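Local coordinates for protein superoxide dismutase (Anaplasma phagocytophilum, PDB 3JS4) that probably destroys superoxide radicals by dismutation to molecular oxygen and hydrogen peroxide at a mononuclear iron(III) site, at residues Glu31-Tyr36 with Glu209-Trp214; Thr64-Leu69 with Val78-Asn83; Asn135-Thr140 with Leu162-Thr167. All blocks are in the same frame, centred on the assembly; numbering follows the deposited sequence.

Contact 1 (Glu31-Tyr36 with Glu209-Trp214); sequences EGLEPY and EHLLNW
Tyr36 and His210 lay their rings over one another in an offset stack, the centroids 4.4 Å apart and the planes only 8° from parallel. The offset is large enough that Tyr36 OH sits 3.3 Å above the imidazole plane, over its centre, while the CB of His210 takes the middle of the phenol face. That methylene makes a CH-pi contact, with CB 3.6 Å from the ring centroid of Tyr36 and almost on the ring normal. At the heart of the overlap Tyr36 CZ comes within 3.4 Å of His210 CG. Pro35, which follows a cis peptide bond, sets its CD against the opposite face of the phenol ring, toward the rim.

Beneath the stack lies an apolar layer in which one methyl, Leu211 CD2, serves two neighbours: it is 4.0 Å from Leu33 CB and 4.2 Å from Tyr36 CB. These contacts join the two parts of the iron/manganese superoxide dismutase fold, the loop leading into helix 39-60 of the alpha-hairpin domain and the last part of helix 200-211 of the C-terminal domain. Although the CB of Leu211 does not point at the loop, its chi1 of -66° and a chi2 near 180° carry this methyl to it. Further out, Tyr196 OH is hydrogen-bonded to Tyr36 O, Val206 touches the Tyr36 side chain, and Met108 packs on Leu33. The backbone of Leu211 is hydrogen-bonded to Lys109.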
ATOM      1  N   GLU A  31      13.773  -9.137  -6.959  1.00 12.58           N
ATOM      2  CA  GLU A  31      14.468  -8.529  -8.098  1.00 13.62           C
ATOM      3  C   GLU A  31      13.488  -7.976  -9.151  1.00 12.95           C
ATOM      4  O   GLU A  31      13.812  -7.066  -9.912  1.00 12.91           O
ATOM      5  CB  GLU A  31      15.364  -9.574  -8.770  1.00 13.76           C
ATOM      6  CG  GLU A  31      16.530  -9.993  -7.910  1.00 18.30           C
ATOM      7  CD  GLU A  31      17.681 -10.588  -8.711  1.00 22.90           C
ATOM      8  OE1 GLU A  31      17.467 -11.070  -9.858  1.00 25.20           O
ATOM      9  OE2 GLU A  31      18.810 -10.569  -8.187  1.00 23.18           O
ATOM     10  N   GLY A  32      12.299  -8.558  -9.211  1.00 12.69           N
ATOM     11  CA  GLY A  32      11.309  -8.175 -10.217  1.00 11.98           C
ATOM     12  C   GLY A  32      10.007  -8.946 -10.079  1.00 11.49           C
ATOM     13  O   GLY A  32       9.927  -9.904  -9.310  1.00 10.58           O
ATOM     14  N   LEU A  33       8.998  -8.535 -10.849  1.00 10.53           N
ATOM     15  CA  LEU A  33       7.675  -9.163 -10.829  1.00 10.09           C
ATOM     16  C   LEU A  33       7.163  -9.493 -12.230  1.00 10.55           C
ATOM     17  O   LEU A  33       5.937  -9.495 -12.468  1.00 10.22           O
ATOM     18  CB  LEU A  33       6.671  -8.249 -10.113  1.00  9.78           C
ATOM     19  CG  LEU A  33       7.018  -7.899  -8.662  1.00  8.03           C
ATOM     20  CD1 LEU A  33       6.160  -6.723  -8.182  1.00  7.26           C
ATOM     21  CD2 LEU A  33       6.848  -9.120  -7.757  1.00  7.96           C
ATOM     22  N   GLU A  34       8.094  -9.786 -13.141  1.00 10.28           N
ATOM     23  CA  GLU A  34       7.777 -10.058 -14.551  1.00 11.67           C
ATOM     24  C   GLU A  34       7.023 -11.398 -14.672  1.00 11.23           C
ATOM     25  O   GLU A  34       7.229 -12.275 -13.850  1.00 11.91           O
ATOM     26  CB  GLU A  34       9.072 -10.109 -15.384  1.00 12.29           C
ATOM     27  CG  GLU A  34       9.862  -8.807 -15.416  1.00 15.46           C
ATOM     28  CD  GLU A  34      10.923  -8.697 -14.304  1.00 23.40           C
ATOM     29  OE1 GLU A  34      10.998  -9.581 -13.398  1.00 25.36           O
ATOM     30  OE2 GLU A  34      11.708  -7.712 -14.350  1.00 27.29           O
ATOM     31  N   PRO A  35       6.144 -11.556 -15.680  1.00 11.25           N
ATOM     32  CA  PRO A  35       5.785 -10.595 -16.709  1.00 10.79           C
ATOM     33  C   PRO A  35       4.646  -9.643 -16.292  1.00 10.35           C
ATOM     34  O   PRO A  35       4.238  -8.807 -17.100  1.00 10.31           O
ATOM     35  CB  PRO A  35       5.341 -11.491 -17.868  1.00 11.21           C
ATOM     36  CG  PRO A  35       4.716 -12.683 -17.191  1.00 11.34           C
ATOM     37  CD  PRO A  35       5.418 -12.835 -15.856  1.00 11.55           C
ATOM     38  N   TYR A  36       4.169  -9.768 -15.052  1.00  9.85           N
ATOM     39  CA  TYR A  36       2.994  -9.014 -14.532  1.00  9.73           C
ATOM     40  C   TYR A  36       3.205  -7.511 -14.327  1.00  9.42           C
ATOM     41  O   TYR A  36       2.282  -6.692 -14.506  1.00  9.20           O
ATOM     42  CB  TYR A  36       2.490  -9.675 -13.235  1.00  9.82           C
ATOM     43  CG  TYR A  36       2.301 -11.152 -13.470  1.00 11.77           C
ATOM     44  CD1 TYR A  36       1.340 -11.588 -14.385  1.00 11.56           C
ATOM     45  CD2 TYR A  36       3.124 -12.106 -12.863  1.00 11.87           C
ATOM     46  CE1 TYR A  36       1.163 -12.928 -14.673  1.00 13.66           C
ATOM     47  CE2 TYR A  36       2.950 -13.492 -13.151  1.00 14.67           C
ATOM     48  CZ  TYR A  36       1.958 -13.875 -14.065  1.00 13.89           C
ATOM     49  OH  TYR A  36       1.710 -15.191 -14.403  1.00 18.24           O
ATOM     50  N   GLU A 209      -4.568 -12.056  -9.162  1.00  8.78           N
ATOM     51  CA  GLU A 209      -4.305 -13.374  -9.753  1.00  9.75           C
ATOM     52  C   GLU A 209      -2.883 -13.872  -9.511  1.00  9.29           C
ATOM     53  O   GLU A 209      -2.678 -15.082  -9.342  1.00  8.68           O
ATOM     54  CB  GLU A 209      -4.618 -13.377 -11.262  1.00  9.69           C
ATOM     55  CG  GLU A 209      -6.109 -13.621 -11.550  1.00 15.05           C
ATOM     56  CD  GLU A 209      -6.543 -13.218 -12.949  1.00 21.38           C
ATOM     57  OE1 GLU A 209      -5.692 -13.175 -13.863  1.00 25.67           O
ATOM     58  OE2 GLU A 209      -7.745 -12.940 -13.146  1.00 25.08           O
ATOM     59  N   HIS A 210      -1.920 -12.942  -9.508  1.00  8.24           N
ATOM     60  CA  HIS A 210      -0.498 -13.297  -9.526  1.00  8.68           C
ATOM     61  C   HIS A 210       0.439 -12.502  -8.621  1.00  8.13           C
ATOM     62  O   HIS A 210       1.601 -12.870  -8.508  1.00  8.22           O
ATOM     63  CB  HIS A 210       0.038 -13.286 -10.969  1.00  8.89           C
ATOM     64  CG  HIS A 210      -0.569 -14.349 -11.833  1.00 10.36           C
ATOM     65  ND1 HIS A 210      -0.301 -15.689 -11.656  1.00 12.24           N
ATOM     66  CD2 HIS A 210      -1.467 -14.277 -12.848  1.00 12.18           C
ATOM     67  CE1 HIS A 210      -0.999 -16.398 -12.529  1.00 10.58           C
ATOM     68  NE2 HIS A 210      -1.700 -15.567 -13.274  1.00 11.97           N
ATOM     69  N   LEU A 211      -0.058 -11.445  -7.965  1.00  7.74           N
ATOM     70  CA  LEU A 211       0.821 -10.568  -7.166  1.00  8.30           C
ATOM     71  C   LEU A 211       0.591 -10.543  -5.652  1.00  7.66           C
ATOM     72  O   LEU A 211       1.564 -10.589  -4.900  1.00  6.93           O
ATOM     73  CB  LEU A 211       0.802  -9.139  -7.707  1.00  8.72           C
ATOM     74  CG  LEU A 211       1.399  -8.944  -9.116  1.00  8.85           C
ATOM     75  CD1 LEU A 211       1.047  -7.533  -9.595  1.00 10.32           C
ATOM     76  CD2 LEU A 211       2.904  -9.148  -9.135  1.00  9.98           C
ATOM     77  N   LEU A 212      -0.671 -10.463  -5.207  1.00  7.50           N
ATOM     78  CA  LEU A 212      -0.973 -10.256  -3.779  1.00  7.45           C
ATOM     79  C   LEU A 212      -0.186 -11.226  -2.900  1.00  7.83           C
ATOM     80  O   LEU A 212      -0.211 -12.430  -3.134  1.00  7.17           O
ATOM     81  CB  LEU A 212      -2.474 -10.426  -3.478  1.00  6.67           C
ATOM     82  CG  LEU A 212      -3.026 -10.313  -2.054  1.00  8.96           C
ATOM     83  CD1 LEU A 212      -2.674  -8.969  -1.331  1.00  7.85           C
ATOM     84  CD2 LEU A 212      -4.552 -10.494  -2.114  1.00  8.18           C
ATOM     85  N   ASN A 213       0.469 -10.696  -1.873  1.00  7.49           N
ATOM     86  CA  ASN A 213       1.288 -11.506  -0.998  1.00  8.42           C
ATOM     87  C   ASN A 213       0.520 -11.858   0.273  1.00  8.99           C
ATOM     88  O   ASN A 213       0.450 -11.063   1.228  1.00  7.74           O
ATOM     89  CB  ASN A 213       2.570 -10.748  -0.657  1.00  8.45           C
ATOM     90  CG  ASN A 213       3.580 -11.592   0.106  1.00 10.44           C
ATOM     91  OD1 ASN A 213       3.292 -12.715   0.568  1.00  9.09           O
ATOM     92  ND2 ASN A 213       4.790 -11.054   0.235  1.00  9.95           N
ATOM     93  N   TRP A 214      -0.056 -13.058   0.274  1.00  9.82           N
ATOM     94  CA  TRP A 214      -0.819 -13.519   1.422  1.00 10.93           C
ATOM     95  C   TRP A 214       0.073 -13.786   2.635  1.00 11.45           C
ATOM     96  O   TRP A 214      -0.398 -13.710   3.758  1.00 11.43           O
ATOM     97  CB  TRP A 214      -1.607 -14.779   1.079  1.00 10.95           C
ATOM     98  CG  TRP A 214      -2.798 -14.597   0.198  1.00 10.02           C
ATOM     99  CD1 TRP A 214      -2.969 -15.116  -1.060  1.00 11.16           C
ATOM    100  CD2 TRP A 214      -4.007 -13.884   0.504  1.00  9.76           C
ATOM    101  NE1 TRP A 214      -4.209 -14.769  -1.555  1.00  9.69           N
ATOM    102  CE2 TRP A 214      -4.862 -14.005  -0.624  1.00  8.85           C
ATOM    103  CE3 TRP A 214      -4.446 -13.141   1.613  1.00  8.02           C
ATOM    104  CZ2 TRP A 214      -6.128 -13.411  -0.676  1.00  8.64           C
ATOM    105  CZ3 TRP A 214      -5.714 -12.545   1.564  1.00  8.80           C
ATOM    106  CH2 TRP A 214      -6.543 -12.696   0.436  1.00  9.12           C
TER

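Contact 2 (Thr64-Leu69 with Val78-Asn83); sequences TEFEGL and VVKAHN
Phe66 meets Lys80 at the edge of its ring: CZ and CE1 of the phenyl group are each 4.0 Å from Lys80 CB, which lies close to the ring plane. The backbone nitrogen of the next residue, Ala81 N, is 4.2 Å from Phe66 CZ. The ring thus points its far end at the helix backbone, and one carbon at the root of the lysine side chain is shared between two ring atoms. A chi1 of -44° sets the phenyl group beside its own backbone N and leads it from the loop to helix 74-83. Glu65 completes the packed part by placing its CG 3.5 Å above the centre of one face of the Phe66 ring, covering the aromatic group with the aliphatic part of an exposed acid. The inner surroundings are apolar, with Val61 and Ile77 touching Phe66, while Ala81 also packs on Ile91 and Phe92 of helix 89-106.

The outer side, at the Glu65 carboxylate and the end of Lys80, is much looser. Glu65 OE2 and Lys80 NZ are 5.3 Å apart, so the opposite charges may attract at a distance without forming a salt bridge. Lys80 is extended beyond CG, and its CD comes no nearer than 4.5 Å to Glu65 OE2.

What presents the phenyl ring is a tightly folded loop. Thr64 OG1 accepts a bond from Phe66 N at 3.2 Å and is itself hydrogen-bonded to Val61 O. A type I beta turn from Thr64 to Glu67 overlaps a type II turn from Phe66 to Leu69, in which Gly68 has positive phi. The arrangement is an ST turn overlapping a beta turn, in the connection between helices 39-60 and 74-83 of the alpha-hairpin domain.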
ATOM      1  N   THR A  64      13.029  21.527  10.568  1.00 17.91           N
ATOM      2  CA  THR A  64      11.787  21.141  11.236  1.00 17.89           C
ATOM      3  C   THR A  64      12.070  20.106  12.311  1.00 18.14           C
ATOM      4  O   THR A  64      13.181  19.587  12.401  1.00 17.40           O
ATOM      5  CB  THR A  64      10.754  20.553  10.248  1.00 17.68           C
ATOM      6  OG1 THR A  64      11.205  19.272   9.782  1.00 16.07           O
ATOM      7  CG2 THR A  64      10.526  21.476   9.066  1.00 17.46           C
ATOM      8  N   GLU A  65      11.045  19.769  13.090  1.00 18.77           N
ATOM      9  CA  GLU A  65      11.160  18.730  14.117  1.00 19.58           C
ATOM     10  C   GLU A  65      11.510  17.357  13.541  1.00 19.36           C
ATOM     11  O   GLU A  65      11.925  16.454  14.278  1.00 19.64           O
ATOM     12  CB  GLU A  65       9.862  18.640  14.933  1.00 19.99           C
ATOM     13  CG  GLU A  65       8.682  18.175  14.116  1.00 22.86           C
ATOM     14  CD  GLU A  65       7.373  18.251  14.867  1.00 26.10           C
ATOM     15  OE1 GLU A  65       6.564  19.139  14.538  1.00 26.94           O
ATOM     16  OE2 GLU A  65       7.159  17.424  15.775  1.00 27.24           O
ATOM     17  N   PHE A  66      11.344  17.190  12.230  1.00 18.72           N
ATOM     18  CA  PHE A  66      11.615  15.900  11.599  1.00 18.29           C
ATOM     19  C   PHE A  66      13.033  15.743  11.026  1.00 18.49           C
ATOM     20  O   PHE A  66      13.400  14.645  10.609  1.00 18.57           O
ATOM     21  CB  PHE A  66      10.564  15.573  10.528  1.00 17.73           C
ATOM     22  CG  PHE A  66       9.148  15.868  10.943  1.00 16.57           C
ATOM     23  CD1 PHE A  66       8.532  15.137  11.965  1.00 15.45           C
ATOM     24  CD2 PHE A  66       8.419  16.865  10.300  1.00 14.19           C
ATOM     25  CE1 PHE A  66       7.190  15.392  12.327  1.00 16.13           C
ATOM     26  CE2 PHE A  66       7.092  17.136  10.663  1.00 13.99           C
ATOM     27  CZ  PHE A  66       6.475  16.405  11.674  1.00 14.02           C
ATOM     28  N   GLU A  67      13.826  16.816  11.005  1.00 18.72           N
ATOM     29  CA  GLU A  67      15.223  16.721  10.551  1.00 19.23           C
ATOM     30  C   GLU A  67      16.031  15.712  11.376  1.00 19.27           C
ATOM     31  O   GLU A  67      15.921  15.667  12.603  1.00 19.37           O
ATOM     32  CB  GLU A  67      15.919  18.092  10.559  1.00 19.40           C
ATOM     33  CG  GLU A  67      17.297  18.100   9.869  1.00 19.67           C
ATOM     34  CD  GLU A  67      17.834  19.496   9.563  1.00 22.52           C
ATOM     35  OE1 GLU A  67      17.228  20.520   9.965  1.00 22.76           O
ATOM     36  OE2 GLU A  67      18.895  19.570   8.910  1.00 24.00           O
ATOM     37  N   GLY A  68      16.824  14.894  10.688  1.00 19.21           N
ATOM     38  CA  GLY A  68      17.674  13.905  11.340  1.00 18.61           C
ATOM     39  C   GLY A  68      16.949  12.634  11.766  1.00 18.64           C
ATOM     40  O   GLY A  68      17.543  11.779  12.420  1.00 18.37           O
ATOM     41  N   LEU A  69      15.665  12.517  11.420  1.00 18.11           N
ATOM     42  CA  LEU A  69      14.907  11.280  11.654  1.00 18.22           C
ATOM     43  C   LEU A  69      15.090  10.370  10.451  1.00 17.69           C
ATOM     44  O   LEU A  69      15.438  10.839   9.359  1.00 17.74           O
ATOM     45  CB  LEU A  69      13.406  11.553  11.891  1.00 18.37           C
ATOM     46  CG  LEU A  69      12.977  12.308  13.160  1.00 18.53           C
ATOM     47  CD1 LEU A  69      11.466  12.359  13.229  1.00 18.24           C
ATOM     48  CD2 LEU A  69      13.537  11.666  14.427  1.00 18.82           C
ATOM     49  N   VAL A  78       3.993  10.884   9.369  1.00  8.56           N
ATOM     50  CA  VAL A  78       2.734  10.936   8.640  1.00  8.40           C
ATOM     51  C   VAL A  78       1.617  11.544   9.492  1.00  9.00           C
ATOM     52  O   VAL A  78       0.973  12.502   9.076  1.00  9.06           O
ATOM     53  CB  VAL A  78       2.335   9.537   8.102  1.00  8.25           C
ATOM     54  CG1 VAL A  78       0.917   9.537   7.562  1.00  7.43           C
ATOM     55  CG2 VAL A  78       3.313   9.098   6.997  1.00  8.20           C
ATOM     56  N   VAL A  79       1.417  11.005  10.696  1.00  9.65           N
ATOM     57  CA  VAL A  79       0.337  11.454  11.557  1.00 10.29           C
ATOM     58  C   VAL A  79       0.577  12.906  11.997  1.00 10.51           C
ATOM     59  O   VAL A  79      -0.313  13.735  11.869  1.00 11.26           O
ATOM     60  CB  VAL A  79       0.156  10.502  12.763  1.00 11.07           C
ATOM     61  CG1 VAL A  79      -0.891  11.036  13.742  1.00  9.68           C
ATOM     62  CG2 VAL A  79      -0.201   9.096  12.278  1.00 11.12           C
ATOM     63  N   LYS A  80       1.783  13.221  12.462  1.00 10.82           N
ATOM     64  CA  LYS A  80       2.086  14.579  12.943  1.00 11.92           C
ATOM     65  C   LYS A  80       1.953  15.667  11.862  1.00 11.74           C
ATOM     66  O   LYS A  80       1.359  16.730  12.102  1.00 12.28           O
ATOM     67  CB  LYS A  80       3.477  14.608  13.589  1.00 12.51           C
ATOM     68  CG  LYS A  80       3.460  14.183  15.070  1.00 14.56           C
ATOM     69  CD  LYS A  80       4.810  13.622  15.515  1.00 18.53           C
ATOM     70  CE  LYS A  80       4.737  13.036  16.933  1.00 21.59           C
ATOM     71  NZ  LYS A  80       6.039  12.440  17.314  1.00 23.48           N
ATOM     72  N   ALA A  81       2.477  15.387  10.669  1.00 10.92           N
ATOM     73  CA  ALA A  81       2.392  16.326   9.559  1.00 10.48           C
ATOM     74  C   ALA A  81       0.947  16.534   9.146  1.00  9.63           C
ATOM     75  O   ALA A  81       0.538  17.667   8.882  1.00 10.14           O
ATOM     76  CB  ALA A  81       3.220  15.832   8.375  1.00  9.48           C
ATOM     77  N   HIS A  82       0.171  15.452   9.088  1.00  9.12           N
ATOM     78  CA  HIS A  82      -1.240  15.565   8.743  1.00  9.64           C
ATOM     79  C   HIS A  82      -1.961  16.460   9.767  1.00 10.25           C
ATOM     80  O   HIS A  82      -2.724  17.354   9.379  1.00 10.33           O
ATOM     81  CB  HIS A  82      -1.907  14.172   8.640  1.00  9.92           C
ATOM     82  CG  HIS A  82      -3.240  14.184   7.954  1.00 10.86           C
ATOM     83  ND1 HIS A  82      -4.434  14.231   8.641  1.00 13.35           N
ATOM     84  CD2 HIS A  82      -3.562  14.186   6.637  1.00 10.82           C
ATOM     85  CE1 HIS A  82      -5.441  14.252   7.781  1.00 13.11           C
ATOM     86  NE2 HIS A  82      -4.936  14.218   6.556  1.00 13.58           N
ATOM     87  N   ASN A  83      -1.717  16.233  11.061  1.00 10.18           N
ATOM     88  CA  ASN A  83      -2.377  17.015  12.110  1.00 11.40           C
ATOM     89  C   ASN A  83      -2.023  18.508  12.022  1.00 11.56           C
ATOM     90  O   ASN A  83      -2.800  19.350  12.469  1.00 11.48           O
ATOM     91  CB  ASN A  83      -2.032  16.483  13.509  1.00 11.43           C
ATOM     92  CG  ASN A  83      -2.759  15.166  13.856  1.00 14.13           C
ATOM     93  OD1 ASN A  83      -3.747  14.769  13.209  1.00 16.27           O
ATOM     94  ND2 ASN A  83      -2.277  14.497  14.893  1.00 14.44           N
TER

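Contact 3 (Asn135-Thr140 with Leu162-Thr167); sequences NNAFTT and LKVVST
Phe138 carries CG anti to its backbone N (chi1 -158°), and Val164 holds CG1 anti to its own (chi1 178°); together these torsions bring Phe138 CD2 to both valine methyls. The side chains cross at about a right angle. Phe138 CD2 is 4.0 Å from Val164 CG2, which lies at the ring edge near its plane, and 4.1 Å from Val164 CG1. This is helix-on-sheet packing in the alpha+beta C-terminal domain of the iron/manganese superoxide dismutases: helix 131-144 rests against strand 161-168, an outermost strand of the three-stranded antiparallel sheet.

A single valine carries the strand's share of the contact, its CB directed at the helix. CG1 also reaches the helix backbone, 4.0 Å from Phe138 CA, with the carbonyl oxygen of Ala137 close by; CG2, besides meeting the phenyl ring, lies 4.3 Å from Ala137 CB. No hydrogen bond links helix and strand here, so the fit depends on shape and apolar surface.

Neighbouring layers extend this arrangement. The Phe138 ring also touches Val151 and Met185 on the other two strands and Leu208 of helix 200-211, whereas Val164 packs on Phe128 of helix 118-128. The backbone of the strand is paired with 149-156 through Lys163 and Val165.

On the helix, two threonines fold back their hydroxyls onto carbonyls one turn earlier. Thr140 OG1 donates to Asn136 O at 2.7 Å. Asn135 O likewise accepts from both the hydroxyl and the amide of Thr139, which approach it from opposite faces of its carbonyl plane, with OG1 35° out of that plane at 2.8 Å.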
ATOM      1  N   ASN A 135     -12.461 -11.073  -3.816  1.00 11.96           N
ATOM      2  CA  ASN A 135     -11.990 -10.579  -5.121  1.00 12.63           C
ATOM      3  C   ASN A 135     -12.925  -9.491  -5.646  1.00 12.19           C
ATOM      4  O   ASN A 135     -12.471  -8.465  -6.144  1.00 10.69           O
ATOM      5  CB  ASN A 135     -11.886 -11.696  -6.157  1.00 12.56           C
ATOM      6  CG  ASN A 135     -10.760 -12.676  -5.865  1.00 15.27           C
ATOM      7  OD1 ASN A 135      -9.809 -12.376  -5.122  1.00 17.33           O
ATOM      8  ND2 ASN A 135     -10.861 -13.866  -6.454  1.00 16.81           N
ATOM      9  N   ASN A 136     -14.236  -9.718  -5.512  1.00 12.36           N
ATOM     10  CA  ASN A 136     -15.220  -8.736  -5.976  1.00 12.73           C
ATOM     11  C   ASN A 136     -15.161  -7.417  -5.238  1.00 12.18           C
ATOM     12  O   ASN A 136     -15.277  -6.371  -5.866  1.00 12.12           O
ATOM     13  CB  ASN A 136     -16.640  -9.308  -5.979  1.00 13.33           C
ATOM     14  CG  ASN A 136     -16.824 -10.400  -7.040  1.00 16.43           C
ATOM     15  OD1 ASN A 136     -16.004 -10.535  -7.963  1.00 20.37           O
ATOM     16  ND2 ASN A 136     -17.877 -11.194  -6.903  1.00 18.24           N
ATOM     17  N   ALA A 137     -14.954  -7.463  -3.921  1.00 11.63           N
ATOM     18  CA  ALA A 137     -14.914  -6.248  -3.105  1.00 11.36           C
ATOM     19  C   ALA A 137     -13.639  -5.468  -3.423  1.00 11.61           C
ATOM     20  O   ALA A 137     -13.673  -4.252  -3.583  1.00 11.61           O
ATOM     21  CB  ALA A 137     -14.970  -6.594  -1.624  1.00 11.76           C
ATOM     22  N   PHE A 138     -12.527  -6.189  -3.524  1.00 11.01           N
ATOM     23  CA  PHE A 138     -11.249  -5.587  -3.823  1.00 11.32           C
ATOM     24  C   PHE A 138     -11.278  -4.932  -5.204  1.00 11.08           C
ATOM     25  O   PHE A 138     -10.783  -3.816  -5.360  1.00 11.31           O
ATOM     26  CB  PHE A 138     -10.133  -6.636  -3.729  1.00 11.30           C
ATOM     27  CG  PHE A 138      -8.763  -6.055  -3.492  1.00 11.26           C
ATOM     28  CD1 PHE A 138      -7.918  -5.787  -4.553  1.00 10.05           C
ATOM     29  CD2 PHE A 138      -8.325  -5.776  -2.196  1.00 10.18           C
ATOM     30  CE1 PHE A 138      -6.633  -5.256  -4.329  1.00 11.19           C
ATOM     31  CE2 PHE A 138      -7.047  -5.246  -1.969  1.00 11.25           C
ATOM     32  CZ  PHE A 138      -6.199  -4.982  -3.051  1.00  9.41           C
ATOM     33  N   THR A 139     -11.880  -5.608  -6.190  1.00 10.68           N
ATOM     34  CA  THR A 139     -11.925  -5.091  -7.567  1.00 10.66           C
ATOM     35  C   THR A 139     -12.833  -3.857  -7.654  1.00 10.78           C
ATOM     36  O   THR A 139     -12.466  -2.845  -8.252  1.00 10.46           O
ATOM     37  CB  THR A 139     -12.377  -6.186  -8.583  1.00 10.68           C
ATOM     38  OG1 THR A 139     -11.485  -7.312  -8.511  1.00 10.18           O
ATOM     39  CG2 THR A 139     -12.391  -5.647 -10.016  1.00 10.70           C
ATOM     40  N   THR A 140     -13.999  -3.941  -7.008  1.00 10.58           N
ATOM     41  CA  THR A 140     -14.972  -2.850  -6.968  1.00 10.15           C
ATOM     42  C   THR A 140     -14.347  -1.613  -6.342  1.00 10.02           C
ATOM     43  O   THR A 140     -14.578  -0.476  -6.784  1.00  9.01           O
ATOM     44  CB  THR A 140     -16.220  -3.294  -6.158  1.00 10.40           C
ATOM     45  OG1 THR A 140     -16.855  -4.374  -6.849  1.00 12.80           O
ATOM     46  CG2 THR A 140     -17.236  -2.157  -5.963  1.00 10.59           C
ATOM     47  N   LEU A 162     -12.161  -8.488   8.437  1.00 10.85           N
ATOM     48  CA  LEU A 162     -11.412  -7.875   7.361  1.00 10.35           C
ATOM     49  C   LEU A 162     -12.370  -6.977   6.584  1.00 10.28           C
ATOM     50  O   LEU A 162     -13.575  -7.251   6.518  1.00 10.37           O
ATOM     51  CB  LEU A 162     -10.816  -8.944   6.438  1.00 10.55           C
ATOM     52  CG  LEU A 162      -9.916 -10.021   7.067  1.00 10.89           C
ATOM     53  CD1 LEU A 162      -9.589 -11.086   6.022  1.00 11.35           C
ATOM     54  CD2 LEU A 162      -8.608  -9.425   7.620  1.00  9.14           C
ATOM     55  N   LYS A 163     -11.837  -5.883   6.049  1.00  9.58           N
ATOM     56  CA  LYS A 163     -12.585  -4.974   5.189  1.00  9.39           C
ATOM     57  C   LYS A 163     -11.683  -4.554   4.034  1.00  8.79           C
ATOM     58  O   LYS A 163     -10.458  -4.579   4.161  1.00  8.65           O
ATOM     59  CB  LYS A 163     -12.993  -3.714   5.956  1.00  9.51           C
ATOM     60  CG  LYS A 163     -13.975  -3.903   7.128  1.00 10.57           C
ATOM     61  CD  LYS A 163     -15.357  -4.258   6.674  1.00 13.81           C
ATOM     62  CE  LYS A 163     -16.243  -4.640   7.867  1.00 15.65           C
ATOM     63  NZ  LYS A 163     -17.606  -4.991   7.396  1.00 15.82           N
ATOM     64  N   VAL A 164     -12.291  -4.154   2.918  1.00  8.52           N
ATOM     65  CA  VAL A 164     -11.562  -3.430   1.873  1.00  7.41           C
ATOM     66  C   VAL A 164     -11.994  -1.956   1.894  1.00  7.98           C
ATOM     67  O   VAL A 164     -13.202  -1.663   1.898  1.00  7.05           O
ATOM     68  CB  VAL A 164     -11.816  -4.043   0.502  1.00  7.44           C
ATOM     69  CG1 VAL A 164     -11.088  -3.237  -0.590  1.00  7.99           C
ATOM     70  CG2 VAL A 164     -11.356  -5.534   0.470  1.00  6.62           C
ATOM     71  N   VAL A 165     -11.020  -1.041   1.953  1.00  7.72           N
ATOM     72  CA  VAL A 165     -11.324   0.388   1.832  1.00  8.69           C
ATOM     73  C   VAL A 165     -10.375   1.037   0.822  1.00  8.42           C
ATOM     74  O   VAL A 165      -9.289   0.536   0.600  1.00  9.21           O
ATOM     75  CB  VAL A 165     -11.227   1.162   3.192  1.00  8.40           C
ATOM     76  CG1 VAL A 165     -12.232   0.611   4.230  1.00  9.71           C
ATOM     77  CG2 VAL A 165      -9.797   1.127   3.779  1.00  8.52           C
ATOM     78  N   SER A 166     -10.762   2.163   0.231  1.00  8.11           N
ATOM     79  CA  SER A 166      -9.818   2.906  -0.592  1.00  8.28           C
ATOM     80  C   SER A 166      -9.543   4.302  -0.021  1.00  8.80           C
ATOM     81  O   SER A 166     -10.334   4.853   0.779  1.00  7.94           O
ATOM     82  CB  SER A 166     -10.272   2.975  -2.051  1.00  8.58           C
ATOM     83  OG  SER A 166     -11.566   3.551  -2.164  1.00  9.74           O
ATOM     84  N   THR A 167      -8.389   4.842  -0.389  1.00  8.13           N
ATOM     85  CA  THR A 167      -8.051   6.204  -0.015  1.00  7.99           C
ATOM     86  C   THR A 167      -7.637   7.032  -1.238  1.00  7.78           C
ATOM     87  O   THR A 167      -7.198   6.492  -2.266  1.00  6.03           O
ATOM     88  CB  THR A 167      -6.925   6.224   1.013  1.00  8.02           C
ATOM     89  OG1 THR A 167      -5.771   5.555   0.469  1.00  7.34           O
ATOM     90  CG2 THR A 167      -7.379   5.532   2.324  1.00  6.77           C
TER

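In the fold
Contact 1 joins the alpha-hairpin and C-terminal domains, while contacts 2 and 3 each work within one of them. Along the chain, contact 2 closes before contact 3 opens, and both fall between the segments of contact 1, which lie 173 residues apart. Contacts 1 and 2 have centres 33 Å apart, on opposite sides of the chain's centre; contacts 1 and 3 are nearer, at 19 Å. Helix 200-211 connects the latter pair, reaching contact 1 and packing through Leu208 on Phe138 of contact 3. Iron is bound by His45 and His101 from one domain and Asp186 and His190 from the other, so the domain association to which contact 1 contributes also brings the metal ligands together.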